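Local coordinates for protein beta-agarase D (Zobellia galactanivorans, PDB 4ASM) that hydrolyses the beta-1,4-galactosidic linkages of agarose in an endo manner, with retention of anomeric configuration, through its family 16 glycoside hydrolase catalytic domain, at residues A[189-199]-A[302-310]; A[226-234]-A[312-320]. All blocks are in the same frame, centred on the assembly; numbering follows the deposited sequence.

Contact 1. Residues A[189-199]-A[302-310]; sequences VFIRPPNFKDY and VIDPFNYLN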
loop_
_atom_site.group_PDB
_atom_site.type_symbol
_atom_site.label_atom_id
_atom_site.label_comp_id
_atom_site.label_asym_id
_atom_site.label_seq_id
_atom_site.Cartn_x
_atom_site.Cartn_y
_atom_site.Cartn_z
ATOM N N VAL A 189 5.677 0.992 -10.392
ATOM C CA VAL A 189 5.759 0.380 -11.716
ATOM C C VAL A 189 7.077 -0.390 -11.804
ATOM O O VAL A 189 8.098 0.052 -11.270
ATOM C CB VAL A 189 5.570 1.401 -12.903
ATOM C CG1 VAL A 189 4.170 2.011 -12.860
ATOM C CG2 VAL A 189 6.669 2.492 -12.940
ATOM N N PHE A 190 7.045 -1.532 -12.495
ATOM C CA PHE A 190 8.225 -2.423 -12.571
ATOM C C PHE A 190 8.556 -2.813 -13.988
ATOM O O PHE A 190 7.668 -3.019 -14.798
ATOM C CB PHE A 190 7.973 -3.748 -11.832
ATOM C CG PHE A 190 7.682 -3.600 -10.359
ATOM C CD1 PHE A 190 8.711 -3.615 -9.426
ATOM C CD2 PHE A 190 6.359 -3.497 -9.914
ATOM C CE1 PHE A 190 8.417 -3.484 -8.043
ATOM C CE2 PHE A 190 6.072 -3.388 -8.561
ATOM C CZ PHE A 190 7.102 -3.382 -7.637
ATOM N N ILE A 191 9.850 -2.967 -14.247
ATOM C CA ILE A 191 10.288 -3.905 -15.277
ATOM C C ILE A 191 10.609 -5.203 -14.547
ATOM O O ILE A 191 11.318 -5.201 -13.549
ATOM C CB ILE A 191 11.552 -3.439 -16.027
ATOM C CG1 ILE A 191 11.395 -2.007 -16.513
ATOM C CG2 ILE A 191 11.808 -4.367 -17.233
ATOM C CD1 ILE A 191 12.545 -1.518 -17.429
ATOM N N ARG A 192 10.053 -6.306 -15.045
ATOM C CA ARG A 192 10.288 -7.615 -14.455
ATOM C C ARG A 192 11.674 -8.119 -14.846
ATOM O O ARG A 192 12.237 -7.636 -15.831
ATOM C CB ARG A 192 9.242 -8.635 -14.935
ATOM C CG ARG A 192 7.765 -8.287 -14.746
ATOM C CD ARG A 192 7.466 -7.861 -13.334
ATOM N NE ARG A 192 8.010 -8.810 -12.370
ATOM C CZ ARG A 192 8.215 -8.543 -11.086
ATOM N NH1 ARG A 192 7.912 -7.346 -10.574
ATOM N NH2 ARG A 192 8.734 -9.486 -10.312
ATOM N N PRO A 193 12.222 -9.089 -14.092
ATOM C CA PRO A 193 13.443 -9.731 -14.583
ATOM C C PRO A 193 13.246 -10.181 -16.027
ATOM O O PRO A 193 12.135 -10.577 -16.401
ATOM C CB PRO A 193 13.575 -10.943 -13.669
ATOM C CG PRO A 193 13.004 -10.464 -12.368
ATOM C CD PRO A 193 11.802 -9.659 -12.796
ATOM N N PRO A 194 14.325 -10.174 -16.828
ATOM C CA PRO A 194 15.728 -9.964 -16.436
ATOM C C PRO A 194 16.172 -8.543 -16.072
ATOM O O PRO A 194 17.084 -8.378 -15.239
ATOM C CB PRO A 194 16.507 -10.450 -17.664
ATOM C CG PRO A 194 15.561 -10.307 -18.828
ATOM C CD PRO A 194 14.176 -10.501 -18.262
ATOM N N ASN A 195 15.564 -7.532 -16.694
ATOM C CA ASN A 195 15.983 -6.147 -16.483
ATOM C C ASN A 195 15.203 -5.496 -15.346
ATOM O O ASN A 195 14.508 -4.492 -15.553
ATOM C CB ASN A 195 15.836 -5.329 -17.768
ATOM C CG ASN A 195 16.472 -3.953 -17.662
ATOM O OD1 ASN A 195 17.349 -3.720 -16.847
ATOM N ND2 ASN A 195 15.993 -3.028 -18.479
ATOM N N PHE A 196 15.309 -6.077 -14.155
ATOM C CA PHE A 196 14.465 -5.657 -13.033
ATOM C C PHE A 196 14.706 -4.203 -12.637
ATOM O O PHE A 196 15.844 -3.797 -12.348
ATOM C CB PHE A 196 14.659 -6.551 -11.806
ATOM C CG PHE A 196 13.792 -6.140 -10.643
ATOM C CD1 PHE A 196 12.432 -6.412 -10.656
ATOM C CD2 PHE A 196 14.330 -5.422 -9.581
ATOM C CE1 PHE A 196 11.621 -6.026 -9.596
ATOM C CE2 PHE A 196 13.516 -5.020 -8.512
ATOM C CZ PHE A 196 12.157 -5.325 -8.541
ATOM N N LYS A 197 13.611 -3.442 -12.611
ATOM C CA LYS A 197 13.616 -2.053 -12.138
ATOM C C LYS A 197 12.320 -1.774 -11.395
ATOM O O LYS A 197 11.268 -2.298 -11.753
ATOM C CB LYS A 197 13.753 -1.075 -13.302
ATOM C CG LYS A 197 15.030 -1.259 -14.091
ATOM C CD LYS A 197 15.260 -0.148 -15.075
ATOM C CE LYS A 197 16.518 -0.408 -15.890
ATOM N NZ LYS A 197 17.747 -0.274 -15.079
ATOM N N ASP A 198 12.420 -0.923 -10.374
ATOM C CA ASP A 198 11.287 -0.602 -9.507
ATOM C C ASP A 198 11.224 0.911 -9.318
ATOM O O ASP A 198 12.198 1.522 -8.898
ATOM C CB ASP A 198 11.511 -1.315 -8.169
ATOM C CG ASP A 198 10.405 -1.057 -7.147
ATOM O OD1 ASP A 198 9.392 -0.418 -7.475
ATOM O OD2 ASP A 198 10.564 -1.509 -5.999
ATOM N N TYR A 199 10.092 1.506 -9.676
ATOM C CA TYR A 199 9.822 2.914 -9.361
ATOM C C TYR A 199 8.625 3.064 -8.412
ATOM O O TYR A 199 7.603 2.425 -8.598
ATOM C CB TYR A 199 9.529 3.717 -10.627
ATOM C CG TYR A 199 9.173 5.137 -10.274
ATOM C CD1 TYR A 199 10.173 6.040 -9.933
ATOM C CD2 TYR A 199 7.844 5.556 -10.225
ATOM C CE1 TYR A 199 9.875 7.351 -9.556
ATOM C CE2 TYR A 199 7.515 6.872 -9.851
ATOM C CZ TYR A 199 8.547 7.757 -9.521
ATOM O OH TYR A 199 8.260 9.058 -9.173
ATOM N N VAL A 302 4.816 11.424 -13.168
ATOM C CA VAL A 302 4.826 11.022 -11.762
ATOM C C VAL A 302 4.291 9.596 -11.614
ATOM O O VAL A 302 4.250 9.055 -10.517
ATOM C CB VAL A 302 4.027 12.003 -10.854
ATOM C CG1 VAL A 302 4.711 13.368 -10.809
ATOM C CG2 VAL A 302 2.572 12.136 -11.286
ATOM N N ILE A 303 3.874 9.000 -12.732
ATOM C CA ILE A 303 3.444 7.594 -12.763
ATOM C C ILE A 303 4.620 6.680 -13.118
ATOM O O ILE A 303 4.957 5.776 -12.363
ATOM C CB ILE A 303 2.268 7.362 -13.765
ATOM C CG1 ILE A 303 1.049 8.254 -13.454
ATOM C CG2 ILE A 303 1.864 5.865 -13.817
ATOM C CD1 ILE A 303 0.479 8.153 -12.053
ATOM N N ASP A 304 5.260 6.960 -14.259
ATOM C CA ASP A 304 6.310 6.107 -14.822
ATOM C C ASP A 304 7.362 7.022 -15.480
ATOM O O ASP A 304 7.418 7.118 -16.718
ATOM C CB ASP A 304 5.662 5.173 -15.855
ATOM C CG ASP A 304 6.627 4.154 -16.433
ATOM O OD1 ASP A 304 7.711 3.979 -15.857
ATOM O OD2 ASP A 304 6.251 3.530 -17.459
ATOM N N PRO A 305 8.167 7.734 -14.666
ATOM C CA PRO A 305 9.099 8.731 -15.225
ATOM C C PRO A 305 10.140 8.124 -16.142
ATOM O O PRO A 305 10.661 8.835 -17.009
ATOM C CB PRO A 305 9.776 9.340 -13.975
ATOM C CG PRO A 305 9.556 8.341 -12.869
ATOM C CD PRO A 305 8.215 7.698 -13.197
ATOM N N PHE A 306 10.461 6.845 -15.935
ATOM C CA PHE A 306 11.532 6.159 -16.687
ATOM C C PHE A 306 11.035 5.156 -17.744
ATOM O O PHE A 306 11.833 4.383 -18.276
ATOM C CB PHE A 306 12.528 5.533 -15.714
ATOM C CG PHE A 306 12.950 6.465 -14.625
ATOM C CD1 PHE A 306 13.480 7.714 -14.939
ATOM C CD2 PHE A 306 12.792 6.128 -13.290
ATOM C CE1 PHE A 306 13.859 8.616 -13.930
ATOM C CE2 PHE A 306 13.174 7.024 -12.272
ATOM C CZ PHE A 306 13.729 8.260 -12.598
ATOM N N ASN A 307 9.738 5.187 -18.030
ATOM C CA ASN A 307 9.146 4.411 -19.122
ATOM C C ASN A 307 9.279 2.913 -18.921
ATOM O O ASN A 307 9.441 2.146 -19.889
ATOM C CB ASN A 307 9.756 4.828 -20.468
ATOM C CG ASN A 307 8.916 4.391 -21.639
ATOM O OD1 ASN A 307 7.691 4.358 -21.562
ATOM N ND2 ASN A 307 9.575 4.033 -22.746
ATOM N N TYR A 308 9.186 2.481 -17.664
ATOM C CA TYR A 308 9.314 1.052 -17.341
ATOM C C TYR A 308 8.214 0.220 -18.010
ATOM O O TYR A 308 8.434 -0.954 -18.361
ATOM C CB TYR A 308 9.249 0.841 -15.824
ATOM C CG TYR A 308 10.462 1.305 -15.053
ATOM C CD1 TYR A 308 11.606 1.793 -15.703
ATOM C CD2 TYR A 308 10.459 1.284 -13.652
ATOM C CE1 TYR A 308 12.716 2.238 -14.963
ATOM C CE2 TYR A 308 11.526 1.713 -12.924
ATOM C CZ TYR A 308 12.671 2.197 -13.568
ATOM O OH TYR A 308 13.709 2.616 -12.779
ATOM N N LEU A 309 7.028 0.802 -18.169
ATOM C CA LEU A 309 5.868 0.083 -18.719
ATOM C C LEU A 309 5.845 0.090 -20.245
ATOM O O LEU A 309 5.079 -0.676 -20.874
ATOM C CB LEU A 309 4.545 0.643 -18.174
ATOM C CG LEU A 309 4.399 0.655 -16.646
ATOM C CD1 LEU A 309 3.033 1.188 -16.268
ATOM C CD2 LEU A 309 4.637 -0.757 -16.048
ATOM N N ASN A 310 6.652 0.979 -20.827
ATOM C CA ASN A 310 6.650 1.214 -22.276
ATOM C C ASN A 310 5.234 1.259 -22.865
ATOM O O ASN A 310 4.953 0.622 -23.894
ATOM C CB ASN A 310 7.503 0.158 -22.996
ATOM C CG ASN A 310 7.871 0.588 -24.402
ATOM O OD1 ASN A 310 7.993 1.778 -24.685
ATOM N ND2 ASN A 310 8.046 -0.384 -25.291
HETATM O O HOH W 1 7.269 -3.395 -17.451
HETATM O O HOH W 2 13.348 3.758 -10.199
HETATM O O HOH W 3 5.893 9.598 -8.346
#
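Tyr199 and Tyr308 carry the tightly packed part of this contact. Pro305 turns its CG-CD edge onto one face of the Tyr199 ring, CD over the centre, 3.6 Å from the centroid (a CH-pi contact), while Phe306 meets the same ring obliquely, its plane at 87° to it. With CG anti to the backbone N (chi1 177°), Tyr199 carries its ring into the 302-310 loop, where its hydroxyl shares a water with Val302 O. Lys197 CB sits over one face of Tyr308, 3.7 Å from the ring centroid; Val189 O and Tyr199 N lie at the ring edge, Tyr199 CB touches CE2, and Ile191 CG1 reaches Tyr308 CB at 3.6 Å. Cutting Tyr199 back to an alanine is likely to open a gap between Pro305, Phe306 and Tyr308 and to leave the water on Val302 O without its hydroxyl partner. Strands 183-191 and 197-199 form an antiparallel hairpin in the GH16 catalytic domain; its connecting turn bears Arg192, a probable substrate-binding residue, and Phe190, on the other face of the strand, touches Glu160, the probable nucleophile. Val189 CG2 abuts Asp304 OD1 at 3.4 Å and its CG1 packs on Leu309 CD1. The Asp304 carboxylate shapes the loop from within, accepting Tyr308 N on OD1 (2.8 Å) and Leu309 N on OD2 (2.9 Å). No direct hydrogen bond crosses the contact; at its looser margin one water joins Phe190 O to Tyr308 O and another joins Asp198 O to Tyr308 OH, and the amino end of Lys197 leads away.

Contact 2. Residues A[226-234]-A[312-320]; sequences NWVSPTRLE and GRKFSKEMD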
loop_
_atom_site.group_PDB
_atom_site.type_symbol
_atom_site.label_atom_id
_atom_site.label_comp_id
_atom_site.label_asym_id
_atom_site.label_seq_id
_atom_site.Cartn_x
_atom_site.Cartn_y
_atom_site.Cartn_z
ATOM N N ASN A 226 -8.922 6.464 -4.918
ATOM C CA ASN A 226 -9.818 6.552 -6.061
ATOM C C ASN A 226 -8.943 6.470 -7.298
ATOM O O ASN A 226 -8.148 7.384 -7.586
ATOM C CB ASN A 226 -10.635 7.851 -6.018
ATOM C CG ASN A 226 -11.679 7.927 -7.135
ATOM O OD1 ASN A 226 -12.119 6.907 -7.669
ATOM N ND2 ASN A 226 -12.055 9.154 -7.507
ATOM N N TRP A 227 -9.025 5.325 -7.982
ATOM C CA TRP A 227 -8.280 5.090 -9.208
ATOM C C TRP A 227 -9.184 5.555 -10.341
ATOM O O TRP A 227 -10.140 4.875 -10.738
ATOM C CB TRP A 227 -7.894 3.612 -9.302
ATOM C CG TRP A 227 -7.135 3.232 -10.527
ATOM C CD1 TRP A 227 -6.573 4.066 -11.462
ATOM C CD2 TRP A 227 -6.824 1.896 -10.937
ATOM N NE1 TRP A 227 -5.953 3.318 -12.442
ATOM C CE2 TRP A 227 -6.102 1.986 -12.141
ATOM C CE3 TRP A 227 -7.099 0.630 -10.401
ATOM C CZ2 TRP A 227 -5.648 0.855 -12.817
ATOM C CZ3 TRP A 227 -6.671 -0.473 -11.068
ATOM C CH2 TRP A 227 -5.940 -0.363 -12.260
ATOM N N VAL A 228 -8.914 6.771 -10.797
ATOM C CA VAL A 228 -9.824 7.508 -11.661
ATOM C C VAL A 228 -9.677 7.072 -13.114
ATOM O O VAL A 228 -10.681 6.900 -13.835
ATOM C CB VAL A 228 -9.546 9.034 -11.536
ATOM C CG1 VAL A 228 -10.410 9.843 -12.518
ATOM C CG2 VAL A 228 -9.824 9.470 -10.132
ATOM N N SER A 229 -8.432 6.890 -13.540
ATOM C CA SER A 229 -8.121 6.706 -14.945
ATOM C C SER A 229 -6.743 6.090 -15.060
ATOM O O SER A 229 -6.082 5.861 -14.045
ATOM C CB SER A 229 -8.132 8.074 -15.628
ATOM O OG SER A 229 -6.983 8.802 -15.212
ATOM N N PRO A 230 -6.275 5.842 -16.287
ATOM C CA PRO A 230 -4.883 5.399 -16.442
ATOM C C PRO A 230 -3.835 6.330 -15.811
ATOM O O PRO A 230 -2.720 5.904 -15.535
ATOM C CB PRO A 230 -4.705 5.351 -17.966
ATOM C CG PRO A 230 -6.077 5.047 -18.467
ATOM C CD PRO A 230 -6.993 5.851 -17.579
ATOM N N THR A 231 -4.209 7.575 -15.544
ATOM C CA THR A 231 -3.188 8.542 -15.273
ATOM C C THR A 231 -3.480 9.341 -13.973
ATOM O O THR A 231 -2.688 10.185 -13.567
ATOM C CB THR A 231 -3.066 9.299 -16.627
ATOM O OG1 THR A 231 -1.781 9.114 -17.267
ATOM C CG2 THR A 231 -3.647 10.614 -16.634
ATOM N N ARG A 232 -4.560 8.990 -13.271
ATOM C CA ARG A 232 -4.956 9.753 -12.063
ATOM C C ARG A 232 -5.352 8.885 -10.869
ATOM O O ARG A 232 -6.206 7.991 -11.001
ATOM C CB ARG A 232 -6.062 10.777 -12.355
ATOM C CG ARG A 232 -6.470 11.635 -11.132
ATOM C CD ARG A 232 -7.475 12.675 -11.563
ATOM N NE ARG A 232 -8.137 13.410 -10.480
ATOM C CZ ARG A 232 -8.145 14.739 -10.344
ATOM N NH1 ARG A 232 -7.446 15.512 -11.175
ATOM N NH2 ARG A 232 -8.849 15.288 -9.358
ATOM N N LEU A 233 -4.738 9.194 -9.720
ATOM C CA LEU A 233 -5.031 8.556 -8.422
ATOM C C LEU A 233 -5.334 9.627 -7.401
ATOM O O LEU A 233 -4.660 10.654 -7.381
ATOM C CB LEU A 233 -3.818 7.789 -7.895
ATOM C CG LEU A 233 -3.159 6.736 -8.779
ATOM C CD1 LEU A 233 -1.910 6.135 -8.110
ATOM C CD2 LEU A 233 -4.165 5.639 -9.167
ATOM N N GLU A 234 -6.313 9.368 -6.530
ATOM C CA GLU A 234 -6.613 10.288 -5.430
ATOM C C GLU A 234 -6.607 9.492 -4.136
ATOM O O GLU A 234 -7.141 8.373 -4.112
ATOM C CB GLU A 234 -7.985 10.915 -5.610
ATOM C CG GLU A 234 -8.162 11.712 -6.901
ATOM C CD GLU A 234 -9.615 11.934 -7.285
ATOM O OE1 GLU A 234 -10.524 11.464 -6.567
ATOM O OE2 GLU A 234 -9.834 12.610 -8.317
ATOM N N GLY A 312 3.021 4.384 -22.666
ATOM C CA GLY A 312 2.442 5.720 -22.559
ATOM C C GLY A 312 2.398 6.226 -21.123
ATOM O O GLY A 312 1.713 7.214 -20.849
ATOM N N ARG A 313 3.130 5.542 -20.231
ATOM C CA ARG A 313 3.371 5.969 -18.829
ATOM C C ARG A 313 2.059 6.051 -18.067
ATOM O O ARG A 313 1.702 7.075 -17.472
ATOM C CB ARG A 313 4.143 7.287 -18.789
ATOM C CG ARG A 313 5.449 7.189 -19.535
ATOM C CD ARG A 313 6.024 8.575 -19.753
ATOM N NE ARG A 313 7.112 8.576 -20.727
ATOM C CZ ARG A 313 8.392 8.340 -20.455
ATOM N NH1 ARG A 313 8.811 8.056 -19.227
ATOM N NH2 ARG A 313 9.286 8.397 -21.442
ATOM N N LYS A 314 1.341 4.941 -18.088
ATOM C CA LYS A 314 0.002 4.918 -17.544
ATOM C C LYS A 314 -0.309 3.535 -16.990
ATOM O O LYS A 314 0.332 2.538 -17.356
ATOM C CB LYS A 314 -1.015 5.335 -18.616
ATOM C CG LYS A 314 -1.115 4.401 -19.827
ATOM C CD LYS A 314 -2.163 4.919 -20.819
ATOM C CE LYS A 314 -1.550 5.842 -21.851
ATOM N NZ LYS A 314 -2.564 6.709 -22.515
ATOM N N PHE A 315 -1.286 3.491 -16.097
ATOM C CA PHE A 315 -1.827 2.229 -15.641
ATOM C C PHE A 315 -2.738 1.683 -16.740
ATOM O O PHE A 315 -3.420 2.434 -17.453
ATOM C CB PHE A 315 -2.594 2.436 -14.339
ATOM C CG PHE A 315 -1.748 2.969 -13.213
ATOM C CD1 PHE A 315 -0.757 2.171 -12.626
ATOM C CD2 PHE A 315 -1.940 4.263 -12.731
ATOM C CE1 PHE A 315 0.027 2.656 -11.583
ATOM C CE2 PHE A 315 -1.151 4.771 -11.676
ATOM C CZ PHE A 315 -0.152 3.942 -11.105
ATOM N N SER A 316 -2.742 0.375 -16.898
ATOM C CA SER A 316 -3.521 -0.211 -17.972
ATOM C C SER A 316 -4.038 -1.597 -17.634
ATOM O O SER A 316 -4.730 -2.203 -18.452
ATOM C CB SER A 316 -2.677 -0.271 -19.251
ATOM O OG SER A 316 -1.519 -1.065 -19.083
ATOM N N LYS A 317 -3.695 -2.109 -16.450
ATOM C CA LYS A 317 -4.006 -3.504 -16.119
ATOM C C LYS A 317 -4.866 -3.634 -14.871
ATOM O O LYS A 317 -4.648 -2.921 -13.873
ATOM C CB LYS A 317 -2.716 -4.304 -15.945
ATOM C CG LYS A 317 -1.944 -4.457 -17.271
ATOM C CD LYS A 317 -0.516 -4.957 -17.072
ATOM C CE LYS A 317 0.166 -5.183 -18.423
ATOM N NZ LYS A 317 1.593 -5.579 -18.263
ATOM N N GLU A 318 -5.842 -4.541 -14.917
ATOM C CA GLU A 318 -6.578 -4.918 -13.710
ATOM C C GLU A 318 -5.607 -5.435 -12.637
ATOM O O GLU A 318 -4.529 -5.988 -12.932
ATOM C CB GLU A 318 -7.686 -5.952 -13.975
ATOM C CG GLU A 318 -7.165 -7.316 -14.381
ATOM C CD GLU A 318 -8.249 -8.365 -14.550
ATOM O OE1 GLU A 318 -9.431 -8.066 -14.287
ATOM O OE2 GLU A 318 -7.871 -9.498 -14.933
ATOM N N MET A 319 -6.020 -5.265 -11.387
ATOM C CA MET A 319 -5.160 -5.538 -10.243
ATOM C C MET A 319 -5.835 -6.384 -9.163
ATOM O O MET A 319 -7.047 -6.311 -8.971
ATOM C CB MET A 319 -4.678 -4.219 -9.632
ATOM C CG MET A 319 -3.830 -3.408 -10.602
ATOM S SD MET A 319 -3.154 -1.958 -9.777
ATOM C CE MET A 319 -2.440 -1.159 -11.226
ATOM N N ASP A 320 -5.036 -7.223 -8.502
ATOM C CA ASP A 320 -5.463 -7.936 -7.305
ATOM C C ASP A 320 -5.380 -7.040 -6.086
ATOM O O ASP A 320 -4.398 -6.313 -5.904
ATOM C CB ASP A 320 -4.543 -9.133 -7.053
ATOM C CG ASP A 320 -4.568 -10.138 -8.199
ATOM O OD1 ASP A 320 -5.684 -10.522 -8.613
ATOM O OD2 ASP A 320 -3.485 -10.541 -8.661
#
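A single direct hydrogen bond joins the two segments, from Phe315 N to Pro230 O (2.9 Å). It is fairly straight, at 161°, and reaches a lone pair in the carbonyl plane. Beside this bond the proline ring packs tightly, Pro230 CB 3.2 Å from Phe315 O and also against Lys314 CB, after which the lysine chain turns off at its third torsion and its end leads away.

The apolar contacts centre on Phe315 and Trp227. Phe315 CB touches Trp227 CZ2 at 3.8 Å, and the two aromatic groups meet obliquely, the phenyl plane at 77° to the five-membered ring. The far rim of the phenyl, at CE2, lies against Leu233 CD1 (3.9 Å), the two side chains crossing at about a right angle. The first torsion of Trp227 (179°) swings CG to the side remote from its backbone N, and the indole extends toward 312-320. Strands 220-229 and 232-237 form an antiparallel hairpin of the GH16 beta-sandwich, and Ile161 of strand 159-166 also touches Trp227, Phe315 and Met319, so the packing continues between the hairpin and that strand. Met319 adds a Met-aromatic contact, its extended chain placing SD 4.6 Å from the centroid of the Trp227 six-membered ring, approached obliquely, and CE 3.7 Å from Trp227 CH2.

Among the polar groups, Lys317 O faces the indole edge near its plane, 3.3 Å from Trp227 CH2, and is buried with no hydrogen-bonding partner. At the other end of the residue the Lys317 amine forms a salt bridge with Asp156. Within the hairpin, Ser229 OG accepts Thr231 N in an ST turn. Arg232 NE and NH2 both reach Glu234 OE2, which lies in the guanidinium plane, in a side-on salt bridge; NH1 has a second partner in Asp246.

How the contacts relate
From the N terminus, the chain first passes through the hairpin 189-199, then through the hairpin 226-234, and only later enters the long loop between helix 291-297 and strand 320-326. Its earlier part, 302-310, returns to the first hairpin in contact 1, closing a loop of 102 residues; its later part, 312-320, returns to the second in contact 2, closing one of 77. Because the segments alternate, the two closures cross. One loop therefore ties both hairpins together before leading into strand 320-326. The contacts, with centres about 15 Å apart, also touch directly: Arg313 NH1 probably hydrogen-bonds Asp304 O, and Leu309 CD1 packs against Lys314 O.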